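Local structure of NADPH Quinone Oxidoreductase (Streptococcus mutans, 4F8Y) at residues E41-V46 with P89-G94; K66-V71 with D97-A102; W123-H128 with K159-T164. The protein probably catalyses the NAD(P)H-dependent reduction of quinones such as menadione, using bound FAD as the redox cofactor in a flavodoxin-like fold. All blocks are in the same frame, centred on the assembly; numbering follows the deposited sequence.

Interaction 1: residues E41-V46 with P89-G94; sequences EHFDPV and PAILKG
The pyrrolidine ring of P45 lies over the turn A90-G94 that opens helix 90-99 of the flavodoxin-like fold, with CB 3.6 Å from G94 CA. The same CB stands 3.7 Å from A90 O, and CG faces I91 CA, so the ring spans one helical turn. The backbones are close as well, with P45 CA 3.8 Å from G94 CA; G94 has no side chain where the proline ring packs against its CA. F43, two residues earlier, covers the next part of the helix surface. Its CG is anti to the backbone N (chi1 -172°), which lays the ring along the helix until its edge, at CE2, comes 3.8 Å from G94 C, in the plane of the ring. I91 reaches back across F43 obliquely. Its extended chain carries CD1 to F43, where it touches F43 O at 3.4 Å and F43 CB at 4.0 Å. No hydrogen bond joins the two segments. D44 turns the other way and closes an Asx turn, its OD1 accepting from V46 N. V46 of the second subunit packs on P45 and I91, and A90 N donates to D97 of that subunit, which places this buried helix start at the dimer interface. Between the backbones, G94 CA makes a CA-H...O contact with P45 O at 3.1 Å.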
loop_
_atom_site.group_PDB
_atom_site.type_symbol
_atom_site.label_atom_id
_atom_site.label_comp_id
_atom_site.label_asym_id
_atom_site.label_seq_id
_atom_site.Cartn_x
_atom_site.Cartn_y
_atom_site.Cartn_z
ATOM N N GLU A 41 7.466 -0.645 -16.780
ATOM C CA GLU A 41 7.736 0.792 -16.878
ATOM C C GLU A 41 8.854 1.229 -15.938
ATOM O O GLU A 41 9.321 2.368 -16.016
ATOM C CB GLU A 41 6.470 1.598 -16.571
ATOM C CG GLU A 41 5.382 1.450 -17.625
ATOM C CD GLU A 41 5.402 2.565 -18.648
ATOM O OE1 GLU A 41 5.090 3.706 -18.266
ATOM O OE2 GLU A 41 5.714 2.309 -19.830
ATOM N N HIS A 42 9.283 0.316 -15.068
ATOM C CA HIS A 42 10.239 0.626 -14.004
ATOM C C HIS A 42 9.718 1.801 -13.176
ATOM O O HIS A 42 10.487 2.689 -12.774
ATOM C CB HIS A 42 11.628 0.965 -14.558
ATOM C CG HIS A 42 11.981 0.243 -15.825
ATOM N ND1 HIS A 42 12.191 -1.120 -15.874
ATOM C CD2 HIS A 42 12.182 0.702 -17.084
ATOM C CE1 HIS A 42 12.492 -1.470 -17.114
ATOM N NE2 HIS A 42 12.497 -0.384 -17.866
ATOM N N PHE A 43 8.410 1.805 -12.929
ATOM C CA PHE A 43 7.764 2.887 -12.192
ATOM C C PHE A 43 8.410 3.099 -10.823
ATOM O O PHE A 43 8.617 2.151 -10.057
ATOM C CB PHE A 43 6.262 2.630 -12.043
ATOM C CG PHE A 43 5.503 3.794 -11.470
ATOM C CD1 PHE A 43 5.192 4.887 -12.256
ATOM C CD2 PHE A 43 5.093 3.793 -10.145
ATOM C CE1 PHE A 43 4.494 5.972 -11.726
ATOM C CE2 PHE A 43 4.401 4.864 -9.610
ATOM C CZ PHE A 43 4.098 5.955 -10.401
ATOM N N ASP A 44 8.742 4.359 -10.547
ATOM C CA ASP A 44 9.281 4.782 -9.260
ATOM C C ASP A 44 8.122 5.190 -8.346
ATOM O O ASP A 44 7.544 6.268 -8.522
ATOM C CB ASP A 44 10.251 5.954 -9.478
ATOM C CG ASP A 44 10.957 6.397 -8.201
ATOM O OD1 ASP A 44 10.663 5.858 -7.110
ATOM O OD2 ASP A 44 11.810 7.306 -8.292
ATOM N N PRO A 45 7.778 4.327 -7.367
ATOM C CA PRO A 45 6.614 4.558 -6.511
ATOM C C PRO A 45 6.888 5.481 -5.321
ATOM O O PRO A 45 5.991 5.652 -4.494
ATOM C CB PRO A 45 6.291 3.154 -6.003
ATOM C CG PRO A 45 7.610 2.472 -5.926
ATOM C CD PRO A 45 8.472 3.070 -7.015
ATOM N N VAL A 46 8.085 6.063 -5.231
ATOM C CA VAL A 46 8.460 6.877 -4.060
ATOM C C VAL A 46 8.111 8.369 -4.208
ATOM O O VAL A 46 8.802 9.114 -4.895
ATOM C CB VAL A 46 9.961 6.712 -3.685
ATOM C CG1 VAL A 46 10.288 7.497 -2.421
ATOM C CG2 VAL A 46 10.315 5.248 -3.494
ATOM N N PRO A 89 0.581 -4.034 -3.855
ATOM C CA PRO A 89 2.045 -4.066 -3.892
ATOM C C PRO A 89 2.593 -2.643 -3.797
ATOM O O PRO A 89 1.951 -1.710 -4.283
ATOM C CB PRO A 89 2.343 -4.667 -5.271
ATOM C CG PRO A 89 1.175 -5.527 -5.557
ATOM C CD PRO A 89 -0.018 -4.840 -4.934
ATOM N N ALA A 90 3.756 -2.483 -3.171
ATOM C CA ALA A 90 4.354 -1.170 -2.983
ATOM C C ALA A 90 4.352 -0.304 -4.247
ATOM O O ALA A 90 4.069 0.896 -4.164
ATOM C CB ALA A 90 5.769 -1.302 -2.432
ATOM N N ILE A 91 4.674 -0.898 -5.405
ATOM C CA ILE A 91 4.802 -0.130 -6.653
ATOM C C ILE A 91 3.467 0.445 -7.128
ATOM O O ILE A 91 3.420 1.535 -7.699
ATOM C CB ILE A 91 5.455 -0.956 -7.790
ATOM C CG1 ILE A 91 5.974 -0.031 -8.902
ATOM C CG2 ILE A 91 4.472 -1.974 -8.339
ATOM C CD1 ILE A 91 6.843 -0.728 -9.942
ATOM N N LEU A 92 2.380 -0.288 -6.888
ATOM C CA LEU A 92 1.042 0.210 -7.214
ATOM C C LEU A 92 0.558 1.218 -6.169
ATOM O O LEU A 92 -0.105 2.202 -6.521
ATOM C CB LEU A 92 0.025 -0.928 -7.359
ATOM C CG LEU A 92 -1.423 -0.453 -7.553
ATOM C CD1 LEU A 92 -1.617 0.172 -8.930
ATOM C CD2 LEU A 92 -2.427 -1.576 -7.319
ATOM N N LYS A 93 0.873 0.971 -4.892
ATOM C CA LYS A 93 0.562 1.934 -3.829
ATOM C C LYS A 93 1.217 3.295 -4.117
ATOM O O LYS A 93 0.614 4.345 -3.908
ATOM C CB LYS A 93 0.983 1.393 -2.463
ATOM C CG LYS A 93 0.797 2.362 -1.295
ATOM C CD LYS A 93 -0.579 3.013 -1.307
ATOM C CE LYS A 93 -0.892 3.678 0.021
ATOM N NZ LYS A 93 0.042 4.792 0.347
ATOM N N GLY A 94 2.445 3.269 -4.621
ATOM C CA GLY A 94 3.130 4.477 -5.029
ATOM C C GLY A 94 2.552 5.093 -6.291
ATOM O O GLY A 94 2.653 6.308 -6.491
#

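Interaction 2: residues K66-V71 with D97-A102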
loop_
_atom_site.group_PDB
_atom_site.type_symbol
_atom_site.label_atom_id
_atom_site.label_comp_id
_atom_site.label_asym_id
_atom_site.label_seq_id
_atom_site.Cartn_x
_atom_site.Cartn_y
_atom_site.Cartn_z
ATOM N N LYS A 66 3.112 11.666 -17.743
ATOM C CA LYS A 66 2.691 10.554 -18.583
ATOM C C LYS A 66 1.514 9.821 -17.938
ATOM O O LYS A 66 0.540 9.438 -18.610
ATOM C CB LYS A 66 3.855 9.575 -18.791
ATOM C CG LYS A 66 3.550 8.488 -19.807
ATOM C CD LYS A 66 4.469 7.290 -19.701
ATOM C CE LYS A 66 3.876 6.130 -20.497
ATOM N NZ LYS A 66 4.810 4.980 -20.673
ATOM N N TYR A 67 1.609 9.646 -16.623
ATOM C CA TYR A 67 0.653 8.835 -15.879
ATOM C C TYR A 67 -0.603 9.597 -15.436
ATOM O O TYR A 67 -1.661 8.990 -15.279
ATOM C CB TYR A 67 1.357 8.125 -14.719
ATOM C CG TYR A 67 2.594 7.380 -15.180
ATOM C CD1 TYR A 67 2.488 6.193 -15.900
ATOM C CD2 TYR A 67 3.865 7.871 -14.919
ATOM C CE1 TYR A 67 3.612 5.509 -16.332
ATOM C CE2 TYR A 67 4.989 7.203 -15.353
ATOM C CZ TYR A 67 4.855 6.021 -16.056
ATOM O OH TYR A 67 5.974 5.351 -16.486
ATOM N N ARG A 68 -0.502 10.916 -15.265
ATOM C CA ARG A 68 -1.695 11.739 -15.079
ATOM C C ARG A 68 -2.528 11.729 -16.354
ATOM O O ARG A 68 -3.746 11.563 -16.318
ATOM C CB ARG A 68 -1.330 13.180 -14.739
ATOM C CG ARG A 68 -0.821 13.386 -13.320
ATOM C CD ARG A 68 -0.772 14.867 -12.946
ATOM N NE ARG A 68 0.184 15.614 -13.754
ATOM C CZ ARG A 68 1.483 15.723 -13.483
ATOM N NH1 ARG A 68 2.002 15.130 -12.413
ATOM N NH2 ARG A 68 2.265 16.431 -14.284
ATOM N N ASP A 69 -1.860 11.908 -17.486
ATOM C CA ASP A 69 -2.546 11.999 -18.773
ATOM C C ASP A 69 -3.275 10.707 -19.151
ATOM O O ASP A 69 -4.333 10.755 -19.785
ATOM C CB ASP A 69 -1.565 12.404 -19.873
ATOM C CG ASP A 69 -1.181 13.872 -19.802
ATOM O OD1 ASP A 69 -1.894 14.644 -19.126
ATOM O OD2 ASP A 69 -0.166 14.253 -20.425
ATOM N N LEU A 70 -2.707 9.559 -18.767
ATOM C CA LEU A 70 -3.359 8.256 -18.959
ATOM C C LEU A 70 -4.666 8.169 -18.149
ATOM O O LEU A 70 -5.724 7.768 -18.663
ATOM C CB LEU A 70 -2.410 7.113 -18.561
ATOM C CG LEU A 70 -1.361 6.638 -19.573
ATOM C CD1 LEU A 70 -0.386 5.666 -18.919
ATOM C CD2 LEU A 70 -2.030 5.983 -20.796
ATOM N N VAL A 71 -4.593 8.562 -16.880
ATOM C CA VAL A 71 -5.788 8.591 -16.036
ATOM C C VAL A 71 -6.873 9.499 -16.608
ATOM O O VAL A 71 -8.027 9.108 -16.679
ATOM C CB VAL A 71 -5.463 9.007 -14.589
ATOM C CG1 VAL A 71 -6.751 9.258 -13.812
ATOM C CG2 VAL A 71 -4.622 7.934 -13.921
ATOM N N ASP A 97 -0.125 7.167 -4.704
ATOM C CA ASP A 97 0.533 8.259 -3.989
ATOM C C ASP A 97 1.004 9.364 -4.934
ATOM O O ASP A 97 0.794 10.549 -4.677
ATOM C CB ASP A 97 1.761 7.768 -3.215
ATOM C CG ASP A 97 1.422 6.861 -2.059
ATOM O OD1 ASP A 97 0.237 6.768 -1.671
ATOM O OD2 ASP A 97 2.367 6.240 -1.538
ATOM N N ARG A 98 1.665 8.981 -6.018
ATOM C CA ARG A 98 2.317 9.970 -6.869
ATOM C C ARG A 98 1.419 10.563 -7.951
ATOM O O ARG A 98 1.575 11.729 -8.313
ATOM C CB ARG A 98 3.577 9.386 -7.495
ATOM C CG ARG A 98 4.610 8.963 -6.489
ATOM C CD ARG A 98 5.890 8.669 -7.211
ATOM N NE ARG A 98 6.414 9.867 -7.862
ATOM C CZ ARG A 98 7.518 9.883 -8.597
ATOM N NH1 ARG A 98 8.198 8.761 -8.786
ATOM N NH2 ARG A 98 7.935 11.013 -9.152
ATOM N N VAL A 99 0.477 9.764 -8.449
ATOM C CA VAL A 99 -0.407 10.173 -9.544
ATOM C C VAL A 99 -1.760 10.760 -9.079
ATOM O O VAL A 99 -2.214 11.794 -9.584
ATOM C CB VAL A 99 -0.653 8.997 -10.516
ATOM C CG1 VAL A 99 -1.602 9.410 -11.637
ATOM C CG2 VAL A 99 0.670 8.491 -11.066
ATOM N N PHE A 100 -2.407 10.099 -8.125
ATOM C CA PHE A 100 -3.687 10.578 -7.618
ATOM C C PHE A 100 -3.469 11.664 -6.567
ATOM O O PHE A 100 -3.736 11.460 -5.385
ATOM C CB PHE A 100 -4.511 9.410 -7.056
ATOM C CG PHE A 100 -5.026 8.474 -8.120
ATOM C CD1 PHE A 100 -4.143 7.811 -8.975
ATOM C CD2 PHE A 100 -6.392 8.258 -8.276
ATOM C CE1 PHE A 100 -4.610 6.960 -9.958
ATOM C CE2 PHE A 100 -6.869 7.401 -9.266
ATOM C CZ PHE A 100 -5.975 6.753 -10.106
ATOM N N VAL A 101 -2.987 12.823 -7.011
ATOM C CA VAL A 101 -2.565 13.881 -6.092
ATOM C C VAL A 101 -3.588 15.017 -5.983
ATOM O O VAL A 101 -4.468 15.154 -6.823
ATOM C CB VAL A 101 -1.178 14.457 -6.487
ATOM C CG1 VAL A 101 -0.082 13.410 -6.311
ATOM C CG2 VAL A 101 -1.202 14.967 -7.918
ATOM N N ALA A 102 -3.480 15.820 -4.932
ATOM C CA ALA A 102 -4.365 16.966 -4.772
ATOM C C ALA A 102 -4.201 17.909 -5.951
ATOM O O ALA A 102 -3.087 18.191 -6.378
ATOM C CB ALA A 102 -4.082 17.687 -3.466
HETATM O O HOH W 1 0.608 13.275 -10.497
#
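One water is gripped from three sides: it donates to R98 O at 2.8 Å, accepts from R68 NH1 at 3.0 Å and makes a weak bond to V99 O. It lies in the plane of the R68 guanidinium, at its edge, and so ties that side chain to the last carbonyls of helix 90-99, while R68 NH2 goes to V61 O. Beside this bridge the contact is apolar and centres on V99. Its two methyls divide the work: CG2 meets Y67 CB at 3.7 Å, and CG1, set opposite the valine's own N by a chi1 of 178°, reaches Y67 O at 3.7 Å and V71 CG2 at 4.1 Å. The V71 and V99 side chains lie alongside each other, pointing opposite ways. V71 CG2 also touches F100 CE1 at 4.1 Å; F100, the centre of an inverse gamma turn, has left the helix, and its ring swings back to the valine. Of the Y67 side chain, CB makes the touch on V99, and the ring extends past it. The contact thus joins helix 65-73 to the C-terminal end of helix 90-99, with Y67 and L70 resting on strand 32-37 and F100 packing on W85 of the second subunit.

Interaction 3: residues W123-H128 with K159-T164; sequences WIITTH and KLTELT. With FAD (flavin-adenine dinucleotide), chain E.
The indole of W123 points its N-H straight at the hydroxyl of T161 two places along the neighbouring strand: NE1 to OG1 is 2.7 Å, with an angle of 172° at the hydrogen, and OG1 lies in the ring plane. A chi1 of -176° turns the indole from its own backbone N and across to the second strand, where the K159 aliphatic chain runs alongside CD1 and NE1, its CG 3.7 Å from CD1. I125 CG1 covers one indole face, over the ring centre. On the other side of the sheet I124 and L160 cross at an angle, CG2 to CD1 at 3.8 Å, and a water links T126 OG1 (3.0 Å), from which it accepts, to E162 OE1, to which it donates. Between these two layers of side chains the strands run parallel, 4.7 Å apart at the closest approach of their axes, in a ladder of five backbone hydrogen bonds from I124 N–K159 O to H128 N–L163 O; the last is longer, at 3.2 Å, where the segments leave the sheet.

Beyond the ladder the H128 and T164 side chains run alongside each other in the same direction, T164 CA over one face of the imidazole and T164 CG2 3.5 Å from CE1. H128 ND1 is bonded to T130 N, which should fix the rotation of the ring; H128 CB faces the flavin O2. T127 turns its hydroxyl to the cofactor, OG1 lying 2.8 Å from the ribityl O4' of FAD in a hydrogen bond, and N16 also bonds to OG1. Strand 120-127, helix 143-150 and strand 155-163 form a beta-alpha-beta unit, and cofactor binding at the C-terminal ends of its parallel strands is characteristic of the flavodoxin-like fold.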
loop_
_atom_site.group_PDB
_atom_site.type_symbol
_atom_site.label_atom_id
_atom_site.label_comp_id
_atom_site.label_asym_id
_atom_site.label_seq_id
_atom_site.Cartn_x
_atom_site.Cartn_y
_atom_site.Cartn_z
ATOM N N TRP A 123 -12.645 -1.457 -12.429
ATOM C CA TRP A 123 -12.756 -2.860 -12.092
ATOM C C TRP A 123 -11.447 -3.206 -11.418
ATOM O O TRP A 123 -10.376 -2.897 -11.938
ATOM C CB TRP A 123 -12.946 -3.684 -13.366
ATOM C CG TRP A 123 -13.166 -5.159 -13.170
ATOM C CD1 TRP A 123 -13.618 -5.790 -12.046
ATOM C CD2 TRP A 123 -12.987 -6.181 -14.158
ATOM N NE1 TRP A 123 -13.703 -7.147 -12.267
ATOM C CE2 TRP A 123 -13.325 -7.409 -13.558
ATOM C CE3 TRP A 123 -12.565 -6.176 -15.495
ATOM C CZ2 TRP A 123 -13.258 -8.618 -14.249
ATOM C CZ3 TRP A 123 -12.492 -7.370 -16.173
ATOM C CH2 TRP A 123 -12.838 -8.576 -15.551
ATOM N N ILE A 124 -11.529 -3.804 -10.237
ATOM C CA ILE A 124 -10.341 -4.244 -9.529
ATOM C C ILE A 124 -10.333 -5.766 -9.527
ATOM O O ILE A 124 -11.295 -6.399 -9.081
ATOM C CB ILE A 124 -10.309 -3.719 -8.085
ATOM C CG1 ILE A 124 -10.249 -2.191 -8.071
ATOM C CG2 ILE A 124 -9.140 -4.330 -7.332
ATOM C CD1 ILE A 124 -10.682 -1.574 -6.768
ATOM N N ILE A 125 -9.263 -6.350 -10.059
ATOM C CA ILE A 125 -9.100 -7.801 -10.039
ATOM C C ILE A 125 -7.955 -8.208 -9.109
ATOM O O ILE A 125 -6.793 -7.893 -9.361
ATOM C CB ILE A 125 -8.897 -8.404 -11.452
ATOM C CG1 ILE A 125 -9.951 -7.869 -12.422
ATOM C CG2 ILE A 125 -8.991 -9.923 -11.389
ATOM C CD1 ILE A 125 -9.610 -8.106 -13.875
ATOM N N THR A 126 -8.310 -8.904 -8.035
ATOM C CA THR A 126 -7.347 -9.298 -7.018
ATOM C C THR A 126 -7.140 -10.811 -6.981
ATOM O O THR A 126 -8.038 -11.588 -7.314
ATOM C CB THR A 126 -7.779 -8.828 -5.597
ATOM O OG1 THR A 126 -9.206 -8.825 -5.504
ATOM C CG2 THR A 126 -7.282 -7.436 -5.304
ATOM N N THR A 127 -5.940 -11.211 -6.577
ATOM C CA THR A 127 -5.631 -12.599 -6.270
ATOM C C THR A 127 -5.066 -12.676 -4.838
ATOM O O THR A 127 -4.374 -11.769 -4.390
ATOM C CB THR A 127 -4.645 -13.201 -7.310
ATOM O OG1 THR A 127 -3.437 -12.428 -7.358
ATOM C CG2 THR A 127 -5.275 -13.206 -8.687
ATOM N N HIS A 128 -5.387 -13.742 -4.112
ATOM C CA HIS A 128 -4.795 -13.978 -2.790
ATOM C C HIS A 128 -5.102 -15.395 -2.276
ATOM O O HIS A 128 -5.840 -16.142 -2.915
ATOM C CB HIS A 128 -5.238 -12.914 -1.780
ATOM C CG HIS A 128 -6.720 -12.851 -1.574
ATOM N ND1 HIS A 128 -7.397 -13.723 -0.746
ATOM C CD2 HIS A 128 -7.655 -12.014 -2.083
ATOM C CE1 HIS A 128 -8.685 -13.431 -0.761
ATOM N NE2 HIS A 128 -8.869 -12.397 -1.562
ATOM N N LYS A 159 -16.233 -2.159 -9.456
ATOM C CA LYS A 159 -16.445 -3.595 -9.294
ATOM C C LYS A 159 -15.204 -4.204 -8.645
ATOM O O LYS A 159 -14.081 -3.953 -9.083
ATOM C CB LYS A 159 -16.701 -4.234 -10.667
ATOM C CG LYS A 159 -17.039 -5.723 -10.673
ATOM C CD LYS A 159 -17.434 -6.177 -12.088
ATOM C CE LYS A 159 -17.589 -7.680 -12.180
ATOM N NZ LYS A 159 -18.622 -8.199 -11.238
ATOM N N LEU A 160 -15.406 -4.984 -7.588
ATOM C CA LEU A 160 -14.302 -5.673 -6.928
ATOM C C LEU A 160 -14.422 -7.182 -7.139
ATOM O O LEU A 160 -15.353 -7.823 -6.654
ATOM C CB LEU A 160 -14.238 -5.317 -5.437
ATOM C CG LEU A 160 -13.194 -6.033 -4.577
ATOM C CD1 LEU A 160 -11.840 -6.050 -5.254
ATOM C CD2 LEU A 160 -13.094 -5.385 -3.193
ATOM N N THR A 161 -13.471 -7.730 -7.883
ATOM C CA THR A 161 -13.463 -9.138 -8.235
ATOM C C THR A 161 -12.287 -9.839 -7.555
ATOM O O THR A 161 -11.123 -9.638 -7.921
ATOM C CB THR A 161 -13.406 -9.321 -9.775
ATOM O OG1 THR A 161 -14.625 -8.842 -10.355
ATOM C CG2 THR A 161 -13.213 -10.794 -10.155
ATOM N N GLU A 162 -12.605 -10.663 -6.559
ATOM C CA GLU A 162 -11.596 -11.345 -5.756
ATOM C C GLU A 162 -11.484 -12.821 -6.135
ATOM O O GLU A 162 -12.454 -13.569 -6.042
ATOM C CB GLU A 162 -11.931 -11.202 -4.270
ATOM C CG GLU A 162 -12.485 -9.838 -3.937
ATOM C CD GLU A 162 -13.002 -9.737 -2.526
ATOM O OE1 GLU A 162 -12.191 -9.884 -1.590
ATOM O OE2 GLU A 162 -14.214 -9.485 -2.351
ATOM N N LEU A 163 -10.293 -13.223 -6.570
ATOM C CA LEU A 163 -9.995 -14.618 -6.861
ATOM C C LEU A 163 -9.265 -15.203 -5.651
ATOM O O LEU A 163 -8.057 -15.000 -5.471
ATOM C CB LEU A 163 -9.157 -14.742 -8.144
ATOM C CG LEU A 163 -9.628 -13.949 -9.378
ATOM C CD1 LEU A 163 -8.833 -14.321 -10.625
ATOM C CD2 LEU A 163 -11.117 -14.126 -9.617
ATOM N N THR A 164 -10.022 -15.921 -4.822
ATOM C CA THR A 164 -9.573 -16.341 -3.497
ATOM C C THR A 164 -8.927 -17.738 -3.493
ATOM O O THR A 164 -8.946 -18.446 -4.507
ATOM C CB THR A 164 -10.736 -16.266 -2.475
ATOM O OG1 THR A 164 -11.728 -17.246 -2.796
ATOM C CG2 THR A 164 -11.382 -14.885 -2.497
HETATM P PA FAD E . 1.796 -17.355 -9.218
HETATM O O1A FAD E . 2.878 -17.812 -8.065
HETATM O O2A FAD E . 2.494 -16.703 -10.322
HETATM O O5B FAD E . 0.967 -18.656 -9.753
HETATM C C5B FAD E . 0.075 -19.287 -8.874
HETATM C C4B FAD E . -0.449 -20.613 -9.398
HETATM O O4B FAD E . -1.215 -20.562 -10.648
HETATM C C3B FAD E . 0.650 -21.704 -9.727
HETATM O O3B FAD E . 0.538 -22.980 -9.166
HETATM C C2B FAD E . 0.811 -21.571 -11.229
HETATM O O2B FAD E . 1.584 -22.535 -11.890
HETATM C C1B FAD E . -0.608 -21.387 -11.600
HETATM N N9A FAD E . -0.852 -20.904 -12.956
HETATM C C8A FAD E . -0.108 -20.057 -13.673
HETATM N N7A FAD E . -0.733 -19.865 -14.893
HETATM C C5A FAD E . -1.885 -20.617 -14.900
HETATM C C6A FAD E . -2.868 -20.797 -15.843
HETATM N N6A FAD E . -2.781 -20.111 -17.123
HETATM N N1A FAD E . -3.902 -21.608 -15.590
HETATM C C2A FAD E . -3.989 -22.256 -14.402
HETATM N N3A FAD E . -3.013 -22.075 -13.470
HETATM C C4A FAD E . -1.972 -21.259 -13.724
HETATM N N1 FAD E . -2.110 -13.685 0.137
HETATM C C2 FAD E . -3.027 -13.761 1.367
HETATM O O2 FAD E . -4.322 -14.205 1.128
HETATM N N3 FAD E . -2.956 -12.450 2.194
HETATM C C4 FAD E . -1.578 -11.693 2.429
HETATM O O4 FAD E . -1.735 -10.362 2.793
HETATM C C4X FAD E . -0.568 -11.872 1.274
HETATM N N5 FAD E . 0.736 -11.216 1.286
HETATM C C5X FAD E . 1.773 -11.564 0.334
HETATM C C6 FAD E . 2.969 -10.805 0.369
HETATM C C7 FAD E . 3.970 -11.091 -0.515
HETATM C C7M FAD E . 5.255 -10.268 -0.492
HETATM C C8 FAD E . 3.813 -12.091 -1.411
HETATM C C8M FAD E . 4.926 -12.411 -2.405
HETATM C C9 FAD E . 2.655 -12.823 -1.440
HETATM C C9A FAD E . 1.617 -12.536 -0.528
HETATM N N10 FAD E . 0.404 -13.319 -0.591
HETATM C C10 FAD E . -0.734 -13.065 0.303
HETATM C "C1'" FAD E . 0.206 -14.262 -1.670
HETATM C "C2'" FAD E . -0.285 -13.695 -3.002
HETATM O "O2'" FAD E . -1.466 -12.933 -2.951
HETATM C "C3'" FAD E . -0.267 -14.738 -4.100
HETATM O "O3'" FAD E . 0.985 -15.332 -4.280
HETATM C "C4'" FAD E . -0.819 -14.160 -5.389
HETATM O "O4'" FAD E . -1.994 -13.430 -5.234
HETATM C "C5'" FAD E . -0.950 -15.180 -6.496
HETATM O "O5'" FAD E . -0.931 -14.592 -7.753
HETATM P P FAD E . 0.465 -14.782 -8.591
HETATM O O1P FAD E . 0.255 -14.159 -10.100
HETATM O O2P FAD E . 1.563 -14.130 -7.880
HETATM O O3P FAD E . 0.639 -16.421 -8.517
HETATM O O HOH W 2 -9.302 -9.253 -2.501
#

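In the fold
Interactions 1 and 2 share helix 90-99, interaction 1 at its first turn and interaction 2 at its C-terminal end, and their centres are 12 Å apart. They meet directly: E41 OE1 lies 2.6 Å from Y67 OH and D44 O 2.6 Å from R98 NH1, both probable hydrogen bonds, while the F43 and Y67 rings pack edge-to-face. Both also touch the second subunit. Interaction 3 stands apart, its centre 19 Å from that of interaction 1 and 22 Å from that of interaction 2, and it touches neither. It supplies T127 and H128 to the FAD pocket, and the H128 side chain is about 7 Å from a bound menadione. The F100 side chain of interaction 2 is about 7 Å from menadione at a different site from the flavin that H128 touches.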